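Local coordinates for 7,8-dihydro-6-hydroxymethylpterin pyrophosphokinase-dihydropteroate synthase (Plasmodium falciparum, PDB 6JWS), which probably catalyses two successive steps of folate biosynthesis, pyrophosphorylation of hydroxymethyldihydropterin and condensation of the product with 4-aminobenzoate to give dihydropteroate, at residues 120-125 and 217-222; 12-17 and 173-178; 27-32 and 379-384. The protein carries 1 engineered substitution. All coordinates share one frame; numbering follows the deposited sequence.

Contact 1: 120-125 and 217-222; sequences DNSILK and FTIFMK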
# COMPACT_ATOMS: atom_id res chain seq x y z
N ASP B 120 26.13 -46.07 15.30
CA ASP B 120 27.26 -46.95 15.05
C ASP B 120 28.48 -46.13 14.60
O ASP B 120 28.33 -45.09 13.95
CB ASP B 120 26.90 -48.09 14.09
CG ASP B 120 26.01 -49.16 14.69
OD1 ASP B 120 25.79 -49.14 15.93
OD2 ASP B 120 25.52 -50.01 13.92
N ASN B 121 29.68 -46.61 14.95
CA ASN B 121 30.93 -45.95 14.61
C ASN B 121 31.12 -45.97 13.10
O ASN B 121 30.64 -46.88 12.42
CB ASN B 121 32.12 -46.56 15.36
CG ASN B 121 32.06 -46.31 16.85
OD1 ASN B 121 31.79 -45.20 17.30
ND2 ASN B 121 32.31 -47.35 17.63
N SER B 122 31.81 -44.94 12.57
CA SER B 122 32.05 -44.82 11.14
C SER B 122 32.90 -46.00 10.66
O SER B 122 33.88 -46.37 11.31
CB SER B 122 32.72 -43.51 10.82
OG SER B 122 32.93 -43.39 9.42
N ILE B 123 32.53 -46.59 9.52
CA ILE B 123 33.37 -47.64 8.98
C ILE B 123 34.58 -46.99 8.31
O ILE B 123 35.68 -47.53 8.39
CB ILE B 123 32.64 -48.65 8.07
CG1 ILE B 123 32.49 -48.15 6.64
CG2 ILE B 123 31.31 -49.10 8.67
CD1 ILE B 123 32.71 -49.22 5.60
N LEU B 124 34.39 -45.83 7.67
CA LEU B 124 35.52 -45.07 7.15
C LEU B 124 36.27 -44.44 8.32
O LEU B 124 35.71 -44.28 9.41
CB LEU B 124 35.04 -44.01 6.16
CG LEU B 124 34.52 -44.53 4.82
CD1 LEU B 124 34.31 -43.38 3.84
CD2 LEU B 124 35.46 -45.56 4.22
N LYS B 125 37.54 -44.11 8.09
CA LYS B 125 38.37 -43.55 9.15
C LYS B 125 38.01 -42.08 9.33
O LYS B 125 37.90 -41.34 8.36
CB LYS B 125 39.86 -43.74 8.81
CG LYS B 125 40.49 -45.03 9.31
CD LYS B 125 41.74 -45.47 8.54
CE LYS B 125 42.78 -44.38 8.32
NZ LYS B 125 43.22 -43.74 9.59
N PHE B 217 29.49 -38.12 11.33
CA PHE B 217 30.87 -38.43 10.97
C PHE B 217 31.65 -37.15 10.66
O PHE B 217 31.11 -36.19 10.11
CB PHE B 217 30.95 -39.34 9.74
CG PHE B 217 30.31 -40.71 9.87
CD1 PHE B 217 29.92 -41.21 11.10
CD2 PHE B 217 30.14 -41.51 8.75
CE1 PHE B 217 29.31 -42.45 11.20
CE2 PHE B 217 29.54 -42.75 8.85
CZ PHE B 217 29.13 -43.22 10.08
N THR B 218 32.94 -37.19 10.99
CA THR B 218 33.91 -36.18 10.59
C THR B 218 35.02 -36.88 9.82
O THR B 218 35.84 -37.58 10.42
CB THR B 218 34.50 -35.48 11.82
OG1 THR B 218 33.46 -35.06 12.70
CG2 THR B 218 35.39 -34.31 11.46
N ILE B 219 35.06 -36.67 8.50
CA ILE B 219 35.94 -37.40 7.60
C ILE B 219 36.65 -36.41 6.68
O ILE B 219 36.03 -35.47 6.20
CB ILE B 219 35.12 -38.42 6.79
CG1 ILE B 219 34.67 -39.60 7.66
CG2 ILE B 219 35.86 -38.87 5.54
CD1 ILE B 219 33.37 -40.22 7.22
N PHE B 220 37.96 -36.65 6.45
CA PHE B 220 38.69 -36.03 5.36
C PHE B 220 39.69 -37.05 4.81
O PHE B 220 40.66 -37.39 5.48
CB PHE B 220 39.36 -34.71 5.78
CG PHE B 220 39.66 -33.78 4.63
CD1 PHE B 220 40.79 -33.95 3.84
CD2 PHE B 220 38.80 -32.73 4.31
CE1 PHE B 220 41.05 -33.09 2.77
CE2 PHE B 220 39.05 -31.88 3.25
CZ PHE B 220 40.18 -32.06 2.47
N MET B 221 39.44 -37.53 3.58
CA MET B 221 40.27 -38.55 2.96
C MET B 221 40.98 -37.93 1.77
O MET B 221 40.33 -37.59 0.79
CB MET B 221 39.42 -39.74 2.50
CG MET B 221 39.00 -40.66 3.64
SD MET B 221 37.94 -42.06 3.12
CE MET B 221 38.90 -42.78 1.78
N LYS B 222 42.31 -37.82 1.86
CA LYS B 222 43.08 -36.84 1.11
C LYS B 222 43.35 -37.29 -0.33
O LYS B 222 43.36 -36.45 -1.23
CB LYS B 222 44.37 -36.46 1.84
CG LYS B 222 44.24 -35.28 2.80
CD LYS B 222 45.52 -34.96 3.56
CE LYS B 222 45.84 -35.97 4.65
NZ LYS B 222 46.85 -35.45 5.60
O HOH W 1 39.21 -39.13 8.15

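Contact 2: 12-17 and 173-178; sequences ENKTNI and FVNDPL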
# COMPACT_ATOMS: atom_id res chain seq x y z
N GLU B 12 25.53 -56.03 5.78
CA GLU B 12 24.83 -55.57 6.97
C GLU B 12 23.78 -54.53 6.57
O GLU B 12 24.13 -53.45 6.08
CB GLU B 12 25.82 -55.03 8.00
CG GLU B 12 26.57 -56.11 8.77
CD GLU B 12 27.72 -55.63 9.64
OE1 GLU B 12 28.81 -55.36 9.08
OE2 GLU B 12 27.54 -55.51 10.87
N ASN B 13 22.50 -54.86 6.80
CA ASN B 13 21.39 -53.98 6.43
C ASN B 13 21.40 -52.74 7.33
O ASN B 13 20.88 -52.75 8.45
CB ASN B 13 20.06 -54.73 6.28
CG ASN B 13 19.34 -55.03 7.59
OD1 ASN B 13 19.91 -55.63 8.49
ND2 ASN B 13 18.08 -54.64 7.68
N LYS B 14 22.00 -51.67 6.80
CA LYS B 14 22.30 -50.47 7.56
C LYS B 14 21.28 -49.38 7.21
O LYS B 14 20.78 -49.36 6.09
CB LYS B 14 23.72 -50.02 7.19
CG LYS B 14 24.56 -49.49 8.33
CD LYS B 14 25.92 -49.01 7.88
CE LYS B 14 26.69 -48.35 9.01
NZ LYS B 14 27.82 -47.55 8.48
N THR B 15 20.99 -48.49 8.17
CA THR B 15 20.13 -47.34 7.94
C THR B 15 20.81 -46.04 8.38
O THR B 15 21.00 -45.81 9.58
CB THR B 15 18.74 -47.55 8.56
OG1 THR B 15 18.14 -48.65 7.88
CG2 THR B 15 17.84 -46.34 8.42
N ASN B 16 21.14 -45.18 7.41
CA ASN B 16 21.94 -43.99 7.66
C ASN B 16 21.18 -42.72 7.22
O ASN B 16 20.29 -42.79 6.37
CB ASN B 16 23.30 -44.07 6.97
CG ASN B 16 24.18 -45.19 7.49
OD1 ASN B 16 24.42 -45.29 8.70
ND2 ASN B 16 24.67 -46.04 6.60
N ILE B 17 21.58 -41.57 7.81
CA ILE B 17 21.07 -40.25 7.45
C ILE B 17 22.14 -39.44 6.72
O ILE B 17 23.14 -39.04 7.31
CB ILE B 17 20.55 -39.49 8.68
CG1 ILE B 17 19.60 -40.32 9.54
CG2 ILE B 17 19.91 -38.17 8.25
CD1 ILE B 17 18.29 -40.63 8.86
N PHE B 173 20.34 -46.56 2.64
CA PHE B 173 20.71 -47.95 2.92
C PHE B 173 22.19 -48.15 2.58
O PHE B 173 22.76 -49.20 2.88
CB PHE B 173 19.80 -48.93 2.17
CG PHE B 173 19.42 -48.51 0.77
CD1 PHE B 173 20.39 -48.38 -0.22
CD2 PHE B 173 18.11 -48.20 0.44
CE1 PHE B 173 20.06 -47.97 -1.50
CE2 PHE B 173 17.77 -47.79 -0.84
CZ PHE B 173 18.74 -47.69 -1.82
N VAL B 174 22.79 -47.14 1.94
CA VAL B 174 24.20 -47.16 1.59
C VAL B 174 25.01 -47.12 2.88
O VAL B 174 24.60 -46.48 3.85
CB VAL B 174 24.54 -46.03 0.61
CG1 VAL B 174 26.03 -45.94 0.35
CG2 VAL B 174 23.79 -46.21 -0.70
N ASN B 175 26.14 -47.84 2.90
CA ASN B 175 26.87 -48.10 4.13
C ASN B 175 27.73 -46.92 4.57
O ASN B 175 28.00 -46.79 5.77
CB ASN B 175 27.72 -49.37 4.05
CG ASN B 175 26.90 -50.64 3.96
OD1 ASN B 175 25.86 -50.78 4.60
ND2 ASN B 175 27.36 -51.57 3.14
N ASP B 176 28.18 -46.09 3.62
CA ASP B 176 29.15 -45.06 3.94
C ASP B 176 29.11 -43.94 2.90
O ASP B 176 28.63 -44.14 1.79
CB ASP B 176 30.57 -45.65 3.99
CG ASP B 176 31.01 -46.14 2.62
OD1 ASP B 176 30.62 -47.28 2.27
OD2 ASP B 176 31.66 -45.37 1.89
N PRO B 177 29.65 -42.74 3.24
CA PRO B 177 29.68 -41.61 2.31
C PRO B 177 30.52 -41.84 1.06
O PRO B 177 30.26 -41.24 0.01
CB PRO B 177 30.21 -40.42 3.14
CG PRO B 177 30.85 -41.04 4.38
CD PRO B 177 30.17 -42.38 4.58
N LEU B 178 31.52 -42.73 1.16
CA LEU B 178 32.32 -43.00 -0.03
C LEU B 178 31.49 -43.83 -1.01
O LEU B 178 31.44 -43.51 -2.19
CB LEU B 178 33.67 -43.63 0.31
CG LEU B 178 34.62 -43.79 -0.88
CD1 LEU B 178 34.58 -42.57 -1.79
CD2 LEU B 178 36.04 -44.07 -0.42

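Contact 3: 27-32 and 379-384; sequences RRNAVL and KDRISY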
# COMPACT_ATOMS: atom_id res chain seq x y z
N ARG B 27 19.00 -22.35 -15.93
CA ARG B 27 17.82 -21.68 -15.39
C ARG B 27 16.53 -22.24 -16.00
O ARG B 27 15.61 -22.61 -15.26
CB ARG B 27 17.95 -20.16 -15.55
CG ARG B 27 16.65 -19.39 -15.37
CD ARG B 27 16.79 -17.88 -15.43
NE ARG B 27 15.59 -17.20 -15.89
CZ ARG B 27 14.38 -17.26 -15.32
NH1 ARG B 27 14.18 -18.00 -14.24
NH2 ARG B 27 13.38 -16.58 -15.84
N ARG B 28 16.45 -22.29 -17.34
CA ARG B 28 15.23 -22.69 -18.04
C ARG B 28 14.81 -24.07 -17.56
O ARG B 28 13.62 -24.32 -17.41
CB ARG B 28 15.40 -22.64 -19.57
CG ARG B 28 14.15 -22.96 -20.41
CD ARG B 28 14.39 -23.24 -21.90
NE ARG B 28 15.24 -24.39 -22.24
CZ ARG B 28 14.86 -25.48 -22.92
NH1 ARG B 28 15.74 -26.45 -23.16
NH2 ARG B 28 13.62 -25.61 -23.35
N ASN B 29 15.80 -24.93 -17.28
CA ASN B 29 15.54 -26.33 -16.97
C ASN B 29 15.80 -26.64 -15.50
O ASN B 29 15.84 -27.81 -15.12
CB ASN B 29 16.36 -27.26 -17.86
CG ASN B 29 15.92 -27.20 -19.30
OD1 ASN B 29 16.72 -26.89 -20.18
ND2 ASN B 29 14.64 -27.47 -19.55
N ALA B 30 15.94 -25.61 -14.66
CA ALA B 30 16.35 -25.81 -13.28
C ALA B 30 15.45 -26.83 -12.57
O ALA B 30 15.95 -27.71 -11.88
CB ALA B 30 16.43 -24.50 -12.55
N VAL B 31 14.13 -26.70 -12.78
CA VAL B 31 13.14 -27.55 -12.12
C VAL B 31 13.26 -28.99 -12.61
O VAL B 31 13.27 -29.91 -11.80
CB VAL B 31 11.70 -27.02 -12.30
CG1 VAL B 31 10.68 -27.93 -11.63
CG2 VAL B 31 11.57 -25.60 -11.78
N LEU B 32 13.31 -29.18 -13.93
CA LEU B 32 13.34 -30.52 -14.51
C LEU B 32 14.61 -31.24 -14.06
O LEU B 32 14.56 -32.39 -13.65
CB LEU B 32 13.22 -30.43 -16.04
CG LEU B 32 13.49 -31.71 -16.83
CD1 LEU B 32 12.48 -32.82 -16.51
CD2 LEU B 32 13.50 -31.42 -18.33
N LYS B 379 3.86 -25.53 -11.38
CA LYS B 379 3.72 -26.61 -12.35
C LYS B 379 5.10 -27.19 -12.66
O LYS B 379 5.51 -28.16 -12.03
CB LYS B 379 2.93 -26.11 -13.57
CG LYS B 379 2.60 -27.18 -14.61
CD LYS B 379 2.03 -26.63 -15.92
CE LYS B 379 2.06 -27.67 -17.03
NZ LYS B 379 1.11 -27.35 -18.13
N ASP B 380 5.82 -26.54 -13.58
CA ASP B 380 7.12 -27.02 -14.01
C ASP B 380 8.09 -25.85 -14.20
O ASP B 380 9.18 -26.04 -14.72
CB ASP B 380 7.01 -27.95 -15.23
CG ASP B 380 6.25 -27.38 -16.42
OD1 ASP B 380 6.11 -26.13 -16.51
OD2 ASP B 380 5.79 -28.20 -17.28
N ARG B 381 7.70 -24.65 -13.77
CA ARG B 381 8.52 -23.46 -13.92
C ARG B 381 8.80 -22.80 -12.57
O ARG B 381 8.02 -22.90 -11.61
CB ARG B 381 7.84 -22.50 -14.90
CG ARG B 381 8.46 -22.44 -16.29
CD ARG B 381 8.51 -23.72 -17.10
NE ARG B 381 9.78 -23.87 -17.82
CZ ARG B 381 10.02 -24.73 -18.82
NH1 ARG B 381 9.07 -25.53 -19.27
NH2 ARG B 381 11.22 -24.76 -19.38
N ILE B 382 9.93 -22.09 -12.52
CA ILE B 382 10.35 -21.23 -11.41
C ILE B 382 9.38 -20.06 -11.22
O ILE B 382 9.06 -19.35 -12.17
CB ILE B 382 11.77 -20.72 -11.74
CG1 ILE B 382 12.82 -21.81 -11.58
CG2 ILE B 382 12.14 -19.46 -10.96
CD1 ILE B 382 14.15 -21.39 -12.17
N SER B 383 8.92 -19.87 -9.97
CA SER B 383 8.26 -18.64 -9.55
C SER B 383 9.07 -18.08 -8.38
O SER B 383 9.43 -18.82 -7.47
CB SER B 383 6.82 -18.87 -9.10
OG SER B 383 5.95 -19.25 -10.17
N TYR B 384 9.38 -16.79 -8.42
CA TYR B 384 10.09 -16.19 -7.31
C TYR B 384 9.08 -15.83 -6.23
O TYR B 384 8.14 -15.07 -6.50
CB TYR B 384 10.84 -14.93 -7.76
CG TYR B 384 11.90 -15.22 -8.79
CD1 TYR B 384 13.07 -15.85 -8.43
CD2 TYR B 384 11.68 -14.93 -10.13
CE1 TYR B 384 14.02 -16.18 -9.38
CE2 TYR B 384 12.64 -15.22 -11.09
CZ TYR B 384 13.81 -15.85 -10.71
OH TYR B 384 14.76 -16.13 -11.65
O HOH W 2 12.46 -25.16 -15.10

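Contact 1: 120-125 and 217-222
The carbonyl oxygen of Lys125 reaches strand 219-221 in two ways. Lys125 O lies 3.7 Å from CG1 of Ile219, and it accepts a hydrogen bond from a water at 2.6 Å. The same water receives the N-H of Phe220 over a longer 3.3 Å, so a single molecule spans two backbones that are too far apart to pair directly. At the other end of the contact, Ser122 sits on the ring of Phe217. Its CB hangs 3.5 Å from the Phe217 ring centroid and only 7° off the ring normal, a CH-pi contact almost over the middle. With OG turned opposite the backbone N (chi1 -179°), the hydroxyl also lies over this face, Ser122 OG being 3.4 Å from Phe217 CD2. A small residue suits the spot, because the loop can then come right down onto the aromatic face. Asp120 O meets the same ring differently, in its plane at the CE1 edge.

Strand 219-221 forms a two-stranded antiparallel ribbon with strand 316-318 in the pyrophosphokinase part of the enzyme. Along 217-221 the side chains alternate: Phe217, Ile219 and Met221 face the 120-125 loop, whereas Thr218 and Phe220 turn to helix 129-148. Toward helix 177-190 the contact becomes apolar. Leu124 CB approaches Ile219 CD1 at 4.3 Å, and Leu124 CD1 touches Met221 SD at 3.9 Å, the two side chains crossing at about a right angle. Met221 bends at its thioether, as a flexible chain can, and both it and Leu124 also rest on Leu178 of helix 177-190.

Contact 2: 12-17 and 173-178
Lys14 lies across Asn175, and its side chain can be traced from root to tip along that one residue. Lys14 CB begins 3.4 Å from the amide oxygen OD1 of Asn175. Lys14 CG is more distant, 4.2 Å from Asn175 OD1. Lys14 CD is equally close, 3.7 Å, to Asn175 OD1 and Asn175 O. CE keeps about the same distance from the backbone oxygen as CD, and only the tip closes in: Lys14 NZ makes a hydrogen bond of 2.8 Å to Asn175 O, approaching in the carbonyl plane at a C=O...N angle of 153°. The chain is extended beyond CG, and this reach is what lets a lysine carry its ammonium group to the carbonyl while its methylenes cover the asparagine. The carboxylate of Asp176 is not in contact with the ammonium group and could add at most a weak long-range attraction.

A second side-chain donor works alongside. Asn16 ND2 donates to Val174 O at 2.8 Å, with the acceptor lying in the plane of the Asn16 amide. Asn16 OD1 is taken by Asn215 ND2, so the asparagine uses both ends of its amide, which suits it to a buried place between polar backbones. Asn175 ND2 in turn donates to Ile8 O, which helps fix the amide that Lys14 lies against. Further along, the CA-H of Phe173 points at Lys14 O, with 3.5 Å from Phe173 CA to Lys14 O, a nearly straight contact of 157°.

The carbonyls of Val174 and Asn175 thus meet side-chain donors in the turn that leads from strand 163-172 into helix 177-190, which Asp176 caps through its bond to Ser179 N. Strand 16-24 starts at Asn16 and runs antiparallel beside strand 163-172 in the pyrophosphokinase sheet, with helix 108-114 covering Thr15 and Ile17.

Contact 3: 27-32 and 379-384
Ile382 pushes its CD1 methyl into the turn that starts helix 30-44, Ile382 CD1 lying 3.6 Å from Arg27 O and 3.9 Å from Ala30 CB. Its CG1 meets Val31 CG2 at 4.0 Å, and Val31 CB lies 3.6 Å from Asp380 O. The small Ala30 lets the Ile382 methyl come close to the type I turn Arg27-Ala30, while the beta-branched Val31 presents both CB and CG2 to the strand. A water links the backbones beside them: it donates to Arg28 O at 2.7 Å, accepts from Val31 N, and makes a weak third bond to Asp380 O.

The solvent side is looser and built of arginines. Arg381 bends back at chi2 and chi3, and its NH2 makes a weak bond of 3.1 Å to Arg28 O, only 134° at the hydrogen. The Arg27 and Arg28 side chains are poorly ordered. Arg27 NH1 nears Tyr384 OH at an angle too poor for a hydrogen bond, the hydroxyl being bonded to Glu56 instead.

Strand 382-384 is one edge strand of the six-stranded antiparallel sheet within this chain, next to strand 372-377, and Ala30 and Ile382 both touch Tyr164 of strand 163-172.

How the contacts relate
Contacts 1 and 2 are neighbours, their centres 12 Å apart. They meet at the start of helix 177-190, where Leu124 CD1 touches Leu178 CB at 3.6 Å, and again where Ile123 CG2 packs on Lys14 NZ at 3.8 Å. Contact 1 is the closer of the two to the nucleotide: its Ile219 side chain is about 8 Å from bound ATP, while in contact 2 the Val174 side chain is about 13 Å from it and that of Phe173 about 6 Å from the calcium ion. Contact 3 lies away from the annotated sites, its centre 37 Å from that of contact 1 and 32 Å from that of contact 2. Even so, contacts 2 and 3 reach the same sheet, strand 16-24 leading on to helix 30-44.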